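CDGSH iron-sulfur domain-containing protein 3, mitochondrial (Homo sapiens, PDB 6AVJ) carries two [2Fe-2S] clusters per subunit, can transfer them to the apoferredoxins FDX1 and FDX2, and helps maintain mitochondrial iron homeostasis and normal reactive oxygen species levels. Local coordinates at residues K66-Q69 with C74-T77; A7-I12 with R82-E87; R29-K32 with C36-S39; V14-V17 with T21-W24. The protein carries 2 engineered substitutions. All coordinates share one frame; numbering follows the deposited sequence.

How the interactions relate
Interactions 1 and 3 are the same cluster-binding turn built twice: in each, an aspartate after a cluster cysteine binds the backbone of the facing loop and the residue two positions on. Their centres lie about 19 Å apart, on opposite sides of the chain's centre. Interaction 1 is near the surface, interaction 3 partly buried. Interaction 2, also at the surface, shares the cluster of interaction 1 and joins a loop near the N-terminus to the region near the C-terminus through lysine and glutamine bonds. Interaction 4, partly buried, lies among the strands and rests on an aromatic ring. Its R23 O probably accepts a bond from C36 N of interaction 3, while its W24 packs on K66 and T68 of interaction 1.

Interaction 1 of 4, residues K66-Q69 with C74-T77; sequences KATQ and CDGT. With FES (Fe2/s2 (inorganic) cluster), chain E.
The D75 carboxylate is approached on both faces. Over one face sits T68 OG1, 3.2 Å from D75 CG and almost directly above it, and from the same side Q69 N donates to D75 OD2 at 2.8 Å, well out of the carboxylate plane. The opposite face is met by T77 N, which reaches D75 OD1 at 3.0 Å, while T77 OG1 comes in nearer the plane, on the syn side, and donates to D75 OD1 at 2.6 Å. This is the CDGSH-type cluster-binding loop, here with the sequence CDGT, and the bond from T77 N makes D75 the head of an Asx turn.

D75 CG stands between the backbone N and the carbonyl carbon (chi1 72°), which brings OD1 to the T77 donors and OD2 to the facing loop. The two oxygens then divide the work: OD1 takes both donors of T77 and closes the turn, OD2 ties the turn to 66-69. T68 OG1 is not bonded to D75; it is occupied by Y73 O and R70 N. Beyond these polar links, A67 CB rests on T77 CG2 at 3.9 Å.

The turn lies against one bound cluster. C74 SG binds its iron FE1, which is also held by the engineered C78, and G76 N makes a weak bond back to C74 SG. G76 has positive phi, where a CB would be jammed against the carbonyl O of D75. D75 OD1 and T77 N each stand 3.6 Å from sulfide S2.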
loop_
_atom_site.group_PDB
_atom_site.type_symbol
_atom_site.label_atom_id
_atom_site.label_comp_id
_atom_site.label_asym_id
_atom_site.label_seq_id
_atom_site.Cartn_x
_atom_site.Cartn_y
_atom_site.Cartn_z
ATOM N N LYS A 66 2.363 1.055 -4.543
ATOM C CA LYS A 66 3.068 -0.111 -4.039
ATOM C C LYS A 66 4.534 -0.164 -4.462
ATOM O O LYS A 66 5.203 -1.174 -4.210
ATOM C CB LYS A 66 2.358 -1.428 -4.405
ATOM C CG LYS A 66 0.843 -1.454 -4.029
ATOM C CD LYS A 66 0.594 -0.935 -2.616
ATOM C CE LYS A 66 -0.881 -0.943 -2.246
ATOM N NZ LYS A 66 -1.090 -0.291 -0.891
ATOM N N ALA A 67 5.085 0.916 -4.981
ATOM C CA ALA A 67 6.485 0.946 -5.374
ATOM C C ALA A 67 7.395 1.701 -4.402
ATOM O O ALA A 67 8.582 1.867 -4.703
ATOM C CB ALA A 67 6.608 1.572 -6.764
ATOM N N THR A 68 6.897 2.145 -3.248
ATOM C CA THR A 68 7.762 2.895 -2.337
ATOM C C THR A 68 9.001 2.067 -1.931
ATOM O O THR A 68 8.947 0.843 -1.780
ATOM C CB THR A 68 7.002 3.290 -1.079
ATOM O OG1 THR A 68 7.927 3.948 -0.191
ATOM C CG2 THR A 68 6.413 2.047 -0.380
ATOM N N GLN A 69 10.112 2.754 -1.676
ATOM C CA GLN A 69 11.300 2.110 -1.149
ATOM C C GLN A 69 11.315 2.096 0.368
ATOM O O GLN A 69 12.197 1.455 0.935
ATOM C CB GLN A 69 12.572 2.802 -1.700
ATOM C CG GLN A 69 12.778 2.597 -3.240
ATOM C CD GLN A 69 13.458 1.261 -3.588
ATOM O OE1 GLN A 69 14.120 0.609 -2.736
ATOM N NE2 GLN A 69 13.280 0.836 -4.835
ATOM N N CYS A 74 4.574 6.370 1.898
ATOM C CA CYS A 74 4.841 7.050 0.627
ATOM C C CYS A 74 6.210 7.698 0.711
ATOM O O CYS A 74 6.514 8.389 1.685
ATOM C CB CYS A 74 3.793 8.142 0.366
ATOM S SG CYS A 74 4.053 9.059 -1.179
ATOM N N ASP A 75 7.057 7.433 -0.265
ATOM C CA ASP A 75 8.340 8.118 -0.322
ATOM C C ASP A 75 8.459 8.941 -1.590
ATOM O O ASP A 75 9.568 9.315 -1.970
ATOM C CB ASP A 75 9.505 7.133 -0.197
ATOM C CG ASP A 75 9.703 6.275 -1.433
ATOM O OD1 ASP A 75 8.886 6.335 -2.395
ATOM O OD2 ASP A 75 10.690 5.495 -1.445
ATOM N N GLY A 76 7.355 9.179 -2.295
ATOM C CA GLY A 76 7.398 10.029 -3.465
ATOM C C GLY A 76 7.808 9.334 -4.750
ATOM O O GLY A 76 7.872 9.993 -5.799
ATOM N N THR A 77 8.063 8.026 -4.699
ATOM C CA THR A 77 8.255 7.237 -5.921
ATOM C C THR A 77 7.063 7.394 -6.860
ATOM O O THR A 77 7.235 7.420 -8.080
ATOM C CB THR A 77 8.479 5.753 -5.575
ATOM O OG1 THR A 77 9.621 5.631 -4.750
ATOM C CG2 THR A 77 8.738 4.898 -6.821
HETATM FE FE1 FES E . 3.778 7.562 -2.969
HETATM FE FE2 FES E . 3.615 4.847 -3.505
HETATM S S1 FES E . 1.958 6.310 -3.256
HETATM S S2 FES E . 5.408 6.084 -3.139
#

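Interaction 2 of 4, residues A7-I12 with R82-E87; sequences ALKTPI and RVQKAE. With FES (Fe2/s2 (inorganic) cluster), chain E.
Q84 NE2 donates to K9 O at 3.1 Å and also to C78 O, so two backbone carbonyls hold this amide nitrogen. Toward K9 the bond lies almost in the plane of the Q84 amide and falls on a lone pair of the carbonyl, which fixes how the amide is turned. Q84 starts out away from the 7-12 loop, and its chain bends at chi2 (-54°) to bring the amide back.

The second bond runs the other way: K9 NZ donates to Q84 O at 2.6 Å, coming from above the carbonyl plane. The lysine is extended beyond CG, and its methylenes lie along the helix end, with K9 CD 3.5 Å from V83 O, a carbonyl that already accepts from A86 N. Because Q84 O is at the C-terminal end of the short helix, the ammonium group probably gains from the negative end of the backbone dipoles.

With an alanine here in place of lysine, Q84 O would probably lose its charged mate and the C-terminal end of the short helix would be less firmly joined to the N-terminal loop.

Further along the loop, P11 packs against C74 and stands beside sulfide S1 of the cluster. The contact thus brings helix 81-84, near the end of the chain, against the loop that leads into strand 12-16, where I12 begins its backbone pairing with L62 of strand 58-62.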
loop_
_atom_site.group_PDB
_atom_site.type_symbol
_atom_site.label_atom_id
_atom_site.label_comp_id
_atom_site.label_asym_id
_atom_site.label_seq_id
_atom_site.Cartn_x
_atom_site.Cartn_y
_atom_site.Cartn_z
ATOM N N ALA A 7 -2.230 0.179 -7.229
ATOM C CA ALA A 7 -3.633 0.377 -6.837
ATOM C C ALA A 7 -4.114 1.784 -7.147
ATOM O O ALA A 7 -5.253 1.982 -7.591
ATOM C CB ALA A 7 -3.820 0.089 -5.339
ATOM N N LEU A 8 -3.285 2.777 -6.858
ATOM C CA LEU A 8 -3.605 4.167 -7.125
ATOM C C LEU A 8 -2.282 4.848 -7.357
ATOM O O LEU A 8 -1.222 4.261 -7.112
ATOM C CB LEU A 8 -4.378 4.830 -5.946
ATOM C CG LEU A 8 -5.700 4.172 -5.569
ATOM C CD1 LEU A 8 -6.118 4.456 -4.138
ATOM C CD2 LEU A 8 -6.780 4.647 -6.581
ATOM N N LYS A 9 -2.349 6.117 -7.767
ATOM C CA LYS A 9 -1.169 6.892 -8.111
ATOM C C LYS A 9 -0.953 8.072 -7.194
ATOM O O LYS A 9 -0.073 8.886 -7.458
ATOM C CB LYS A 9 -1.250 7.397 -9.552
ATOM C CG LYS A 9 -1.102 6.307 -10.577
ATOM C CD LYS A 9 -1.117 6.978 -11.962
ATOM C CE LYS A 9 -1.402 5.985 -12.997
ATOM N NZ LYS A 9 -1.621 6.657 -14.339
ATOM N N THR A 10 -1.721 8.182 -6.117
ATOM C CA THR A 10 -1.481 9.195 -5.087
ATOM C C THR A 10 -1.681 8.514 -3.743
ATOM O O THR A 10 -2.606 7.689 -3.605
ATOM C CB THR A 10 -2.457 10.384 -5.202
ATOM O OG1 THR A 10 -3.788 9.903 -5.063
ATOM C CG2 THR A 10 -2.383 10.983 -6.538
ATOM N N PRO A 11 -0.868 8.864 -2.742
ATOM C CA PRO A 11 -0.951 8.202 -1.433
ATOM C C PRO A 11 -2.242 8.566 -0.728
ATOM O O PRO A 11 -2.911 9.519 -1.101
ATOM C CB PRO A 11 0.271 8.761 -0.670
ATOM C CG PRO A 11 0.540 10.098 -1.309
ATOM C CD PRO A 11 0.205 9.878 -2.793
ATOM N N ILE A 12 -2.577 7.818 0.322
ATOM C CA ILE A 12 -3.731 8.126 1.149
ATOM C C ILE A 12 -3.242 8.553 2.529
ATOM O O ILE A 12 -2.445 7.856 3.172
ATOM C CB ILE A 12 -4.727 6.950 1.236
ATOM C CG1 ILE A 12 -5.347 6.738 -0.136
ATOM C CG2 ILE A 12 -5.842 7.273 2.209
ATOM C CD1 ILE A 12 -6.025 5.377 -0.286
ATOM N N ARG A 82 7.543 7.115 -14.275
ATOM C CA ARG A 82 7.245 5.696 -14.386
ATOM C C ARG A 82 5.902 5.351 -13.716
ATOM O O ARG A 82 5.092 4.611 -14.274
ATOM C CB ARG A 82 8.412 4.924 -13.777
ATOM C CG ARG A 82 8.273 3.473 -13.818
ATOM C CD ARG A 82 9.629 2.791 -13.596
ATOM N NE ARG A 82 9.569 1.356 -13.921
ATOM C CZ ARG A 82 9.648 0.354 -13.041
ATOM N NH1 ARG A 82 9.810 0.592 -11.741
ATOM N NH2 ARG A 82 9.570 -0.902 -13.476
ATOM N N VAL A 83 5.663 5.846 -12.499
ATOM C CA VAL A 83 4.412 5.515 -11.816
ATOM C C VAL A 83 3.252 6.325 -12.389
ATOM O O VAL A 83 2.139 5.816 -12.520
ATOM C CB VAL A 83 4.552 5.725 -10.288
ATOM C CG1 VAL A 83 3.175 5.606 -9.572
ATOM C CG2 VAL A 83 5.497 4.669 -9.707
ATOM N N GLN A 84 3.460 7.606 -12.690
ATOM C CA GLN A 84 2.322 8.393 -13.139
ATOM C C GLN A 84 1.785 7.896 -14.485
ATOM O O GLN A 84 0.593 8.041 -14.761
ATOM C CB GLN A 84 2.703 9.861 -13.227
ATOM C CG GLN A 84 2.775 10.565 -11.855
ATOM C CD GLN A 84 1.479 10.391 -11.066
ATOM O OE1 GLN A 84 0.407 10.805 -11.528
ATOM N NE2 GLN A 84 1.555 9.732 -9.911
ATOM N N LYS A 85 2.633 7.280 -15.307
ATOM C CA LYS A 85 2.212 6.711 -16.590
ATOM C C LYS A 85 1.718 5.292 -16.469
ATOM O O LYS A 85 1.327 4.709 -17.482
ATOM C CB LYS A 85 3.358 6.718 -17.601
ATOM C CG LYS A 85 3.781 8.091 -18.054
ATOM C CD LYS A 85 5.068 7.965 -18.823
ATOM C CE LYS A 85 5.560 9.270 -19.320
ATOM N NZ LYS A 85 6.711 8.949 -20.146
ATOM N N ALA A 86 1.792 4.693 -15.278
ATOM C CA ALA A 86 1.380 3.301 -15.128
ATOM C C ALA A 86 -0.130 3.204 -15.161
ATOM O O ALA A 86 -0.842 4.172 -14.928
ATOM C CB ALA A 86 1.924 2.701 -13.820
ATOM N N GLU A 87 -0.633 2.014 -15.441
ATOM C CA GLU A 87 -2.069 1.803 -15.440
ATOM C C GLU A 87 -2.472 1.190 -14.111
ATOM O O GLU A 87 -1.858 0.208 -13.672
ATOM C CB GLU A 87 -2.493 0.903 -16.598
ATOM C CG GLU A 87 -4.001 0.723 -16.674
ATOM C CD GLU A 87 -4.413 -0.188 -17.807
ATOM O OE1 GLU A 87 -3.873 -0.009 -18.921
ATOM O OE2 GLU A 87 -5.265 -1.090 -17.576
HETATM FE FE1 FES E . 3.778 7.562 -2.969
HETATM FE FE2 FES E . 3.615 4.847 -3.505
HETATM S S1 FES E . 1.958 6.310 -3.256
HETATM S S2 FES E . 5.408 6.084 -3.139
#

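Interaction 3 of 4, residues R29-K32 with C36-S39; sequences RSKK and CDGS. With FES (Fe2/s2 (inorganic) cluster), chain D.
With chi1 at 174°, S30 turns its OG away from its backbone N, and D37 places CG between backbone N and carbonyl carbon (chi1 70°); together these set the S30 hydroxyl over one face of the D37 carboxylate, 3.2 Å from D37 CG. The hydroxyl's bonds go elsewhere: to F35 O, and from K32 N at 2.8 Å, which makes an ST turn. On that same face K31 N donates to D37 OD2 at 2.8 Å, steeply from above the plane. D37 OD1 takes two donors, S39 OG at 2.6 Å on the syn side and S39 N at 3.0 Å on the anti side; the S39 N bond closes an Asx turn just ahead of helix 39-42.

With an alanine in place of D37, S39 N and K31 N would probably be left without their acceptors, and the S39 hydroxyl would be set free to turn.

R29 CB also meets S39 CB, and S39 N faces sulfide S2 at 3.6 Å. C36 SG binds iron FE1 at 2.4 Å, a site shared with the engineered C40. C36 to S39 spell the CDGS of the CDGSH signature, whose histidine place is taken here by that engineered cysteine.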
loop_
_atom_site.group_PDB
_atom_site.type_symbol
_atom_site.label_atom_id
_atom_site.label_comp_id
_atom_site.label_asym_id
_atom_site.label_seq_id
_atom_site.Cartn_x
_atom_site.Cartn_y
_atom_site.Cartn_z
ATOM N N ARG A 29 -4.237 -5.054 -4.505
ATOM C CA ARG A 29 -5.560 -5.536 -4.888
ATOM C C ARG A 29 -6.665 -5.154 -3.902
ATOM O O ARG A 29 -7.838 -5.294 -4.228
ATOM C CB ARG A 29 -5.519 -7.067 -5.050
ATOM C CG ARG A 29 -4.608 -7.507 -6.273
ATOM C CD ARG A 29 -4.370 -9.034 -6.393
ATOM N NE ARG A 29 -3.537 -9.222 -7.588
ATOM C CZ ARG A 29 -4.020 -9.322 -8.826
ATOM N NH1 ARG A 29 -5.320 -9.323 -9.024
ATOM N NH2 ARG A 29 -3.196 -9.438 -9.861
ATOM N N SER A 30 -6.331 -4.746 -2.694
ATOM C CA SER A 30 -7.371 -4.408 -1.735
ATOM C C SER A 30 -8.294 -3.335 -2.304
ATOM O O SER A 30 -7.847 -2.374 -2.940
ATOM C CB SER A 30 -6.790 -3.890 -0.439
ATOM O OG SER A 30 -7.910 -3.452 0.386
ATOM N N LYS A 31 -9.592 -3.503 -2.056
ATOM C CA LYS A 31 -10.559 -2.461 -2.373
ATOM C C LYS A 31 -10.771 -1.508 -1.193
ATOM O O LYS A 31 -11.652 -0.648 -1.262
ATOM C CB LYS A 31 -11.896 -3.084 -2.811
ATOM C CG LYS A 31 -11.764 -4.225 -3.850
ATOM C CD LYS A 31 -10.875 -3.879 -5.030
ATOM C CE LYS A 31 -11.324 -2.620 -5.771
ATOM N NZ LYS A 31 -10.390 -2.253 -6.926
ATOM N N LYS A 32 -9.978 -1.638 -0.112
ATOM C CA LYS A 32 -10.016 -0.685 1.008
ATOM C C LYS A 32 -8.633 -0.072 1.213
ATOM O O LYS A 32 -8.079 -0.094 2.326
ATOM C CB LYS A 32 -10.524 -1.365 2.296
ATOM C CG LYS A 32 -11.815 -2.203 2.013
ATOM C CD LYS A 32 -12.907 -2.045 3.051
ATOM C CE LYS A 32 -12.572 -2.803 4.341
ATOM N NZ LYS A 32 -13.580 -2.542 5.442
ATOM N N CYS A 36 -5.043 -3.833 3.897
ATOM C CA CYS A 36 -5.451 -5.154 3.418
ATOM C C CYS A 36 -6.925 -5.444 3.734
ATOM O O CYS A 36 -7.417 -5.136 4.818
ATOM C CB CYS A 36 -4.536 -6.194 4.058
ATOM S SG CYS A 36 -4.847 -7.911 3.771
ATOM N N ASP A 37 -7.630 -5.991 2.748
ATOM C CA ASP A 37 -8.979 -6.509 2.905
ATOM C C ASP A 37 -9.048 -8.011 2.646
ATOM O O ASP A 37 -10.153 -8.563 2.533
ATOM C CB ASP A 37 -9.957 -5.758 1.976
ATOM C CG ASP A 37 -9.774 -6.066 0.474
ATOM O OD1 ASP A 37 -8.863 -6.868 0.049
ATOM O OD2 ASP A 37 -10.578 -5.468 -0.324
ATOM N N GLY A 38 -7.909 -8.688 2.560
ATOM C CA GLY A 38 -7.900 -10.133 2.367
ATOM C C GLY A 38 -7.797 -10.589 0.926
ATOM O O GLY A 38 -7.639 -11.792 0.686
ATOM N N SER A 39 -7.848 -9.667 -0.039
ATOM C CA SER A 39 -7.760 -10.055 -1.447
ATOM C C SER A 39 -6.506 -10.855 -1.728
ATOM O O SER A 39 -6.522 -11.768 -2.568
ATOM C CB SER A 39 -7.785 -8.820 -2.341
ATOM O OG SER A 39 -9.003 -8.115 -2.192
HETATM FE FE1 FES D . -3.964 -8.122 1.593
HETATM FE FE2 FES D . -3.276 -6.571 -0.511
HETATM S S1 FES D . -1.919 -7.405 0.984
HETATM S S2 FES D . -5.296 -7.193 0.090
#

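Interaction 4 of 4, residues V14-V17 with T21-W24; sequences VELV and TYRW
Strands 12-16 and 21-24 do not pair with each other here: L16 and Y22 are among the nearest residues, yet their CA atoms are 8.6 Å apart, and the Y22 side chain spans the gap. Its ring runs from the second strand to the end of the first, where Y22 OH accepts a hydrogen bond from V17 N at 2.9 Å, with an N-H...O angle of 148°. V17 CB lies close by, 3.6 Å from the same Y22 OH.

L16 covers one face of the ring. Its CD2 stands over the centre, 3.9 Å from the Y22 ring centroid and only 12° off the ring normal, a CH-pi contact; the leucine reaches there with CG anti to the carbonyl carbon (chi1 -59°).

In this NEET fold each strand has its hydrogen-bonded partner elsewhere, 12-16 running antiparallel to 58-62 and 21-24 antiparallel to 50-53, so the Y22 side chain bridges from one antiparallel strand pair to the other. L16 is backed on its own sheet by V60, and the Y22 backbone is bonded to F52.

The tyrosine oxygen has a further partner at the rim of the ring. A water lying in the ring plane sits 2.7 Å from Y22 OH and donates to E15 O at 2.8 Å.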
loop_
_atom_site.group_PDB
_atom_site.type_symbol
_atom_site.label_atom_id
_atom_site.label_comp_id
_atom_site.label_asym_id
_atom_site.label_seq_id
_atom_site.Cartn_x
_atom_site.Cartn_y
_atom_site.Cartn_z
ATOM N N VAL A 14 -3.663 9.033 6.409
ATOM C CA VAL A 14 -4.426 8.336 7.438
ATOM C C VAL A 14 -3.928 8.808 8.801
ATOM O O VAL A 14 -2.721 9.031 9.012
ATOM C CB VAL A 14 -4.317 6.791 7.336
ATOM C CG1 VAL A 14 -4.751 6.288 6.018
ATOM C CG2 VAL A 14 -2.952 6.364 7.519
ATOM N N GLU A 15 -4.865 8.948 9.725
ATOM C CA GLU A 15 -4.515 9.261 11.111
ATOM C C GLU A 15 -4.231 7.931 11.793
ATOM O O GLU A 15 -5.159 7.170 12.087
ATOM C CB GLU A 15 -5.634 10.041 11.807
ATOM C CG GLU A 15 -5.196 10.380 13.218
ATOM C CD GLU A 15 -6.151 11.296 13.964
ATOM O OE1 GLU A 15 -6.861 12.082 13.333
ATOM O OE2 GLU A 15 -6.139 11.224 15.192
ATOM N N LEU A 16 -2.956 7.634 12.014
ATOM C CA LEU A 16 -2.566 6.479 12.842
ATOM C C LEU A 16 -2.765 6.759 14.324
ATOM O O LEU A 16 -2.527 7.872 14.782
ATOM C CB LEU A 16 -1.106 6.116 12.642
ATOM C CG LEU A 16 -0.698 5.762 11.218
ATOM C CD1 LEU A 16 0.791 5.315 11.187
ATOM C CD2 LEU A 16 -1.591 4.766 10.633
ATOM N N VAL A 17 -3.169 5.728 15.062
ATOM C CA VAL A 17 -3.470 5.790 16.503
ATOM C C VAL A 17 -2.420 4.963 17.237
ATOM O O VAL A 17 -2.234 3.772 16.925
ATOM C CB VAL A 17 -4.884 5.267 16.788
ATOM C CG1 VAL A 17 -5.097 5.085 18.332
ATOM C CG2 VAL A 17 -5.938 6.194 16.164
ATOM N N THR A 21 -2.734 -1.701 15.731
ATOM C CA THR A 21 -2.085 -2.551 14.728
ATOM C C THR A 21 -2.746 -2.367 13.375
ATOM O O THR A 21 -3.974 -2.364 13.269
ATOM C CB THR A 21 -2.144 -4.033 15.124
ATOM O OG1 THR A 21 -1.357 -4.200 16.291
ATOM C CG2 THR A 21 -1.581 -4.926 14.006
ATOM N N TYR A 22 -1.920 -2.203 12.342
ATOM C CA TYR A 22 -2.381 -1.959 10.988
ATOM C C TYR A 22 -1.765 -3.009 10.073
ATOM O O TYR A 22 -0.706 -3.571 10.389
ATOM C CB TYR A 22 -1.993 -0.545 10.506
ATOM C CG TYR A 22 -2.622 0.583 11.315
ATOM C CD1 TYR A 22 -2.021 1.064 12.483
ATOM C CD2 TYR A 22 -3.850 1.115 10.952
ATOM C CE1 TYR A 22 -2.623 2.070 13.248
ATOM C CE2 TYR A 22 -4.450 2.152 11.709
ATOM C CZ TYR A 22 -3.824 2.616 12.846
ATOM O OH TYR A 22 -4.425 3.613 13.593
ATOM N N ARG A 23 -2.420 -3.228 8.918
ATOM C CA ARG A 23 -1.981 -4.219 7.908
ATOM C C ARG A 23 -1.990 -3.546 6.542
ATOM O O ARG A 23 -3.049 -3.360 5.935
ATOM C CB ARG A 23 -2.857 -5.457 7.923
ATOM C CG ARG A 23 -2.640 -6.326 9.203
ATOM C CD ARG A 23 -3.634 -7.441 9.336
ATOM N NE ARG A 23 -3.297 -8.288 10.489
ATOM C CZ ARG A 23 -3.569 -7.985 11.758
ATOM N NH1 ARG A 23 -4.207 -6.862 12.067
ATOM N NH2 ARG A 23 -3.213 -8.814 12.737
ATOM N N TRP A 24 -0.819 -3.119 6.101
ATOM C CA TRP A 24 -0.712 -2.372 4.853
ATOM C C TRP A 24 -0.833 -3.302 3.650
ATOM O O TRP A 24 -0.198 -4.353 3.603
ATOM C CB TRP A 24 0.617 -1.662 4.772
ATOM C CG TRP A 24 0.887 -0.912 3.468
ATOM C CD1 TRP A 24 0.221 0.169 3.018
ATOM C CD2 TRP A 24 1.932 -1.161 2.528
ATOM N NE1 TRP A 24 0.772 0.621 1.848
ATOM C CE2 TRP A 24 1.841 -0.180 1.534
ATOM C CE3 TRP A 24 2.976 -2.088 2.458
ATOM C CZ2 TRP A 24 2.709 -0.162 0.424
ATOM C CZ3 TRP A 24 3.836 -2.053 1.399
ATOM C CH2 TRP A 24 3.695 -1.104 0.380
HETATM O O HOH W 1 -6.527 4.713 12.390
#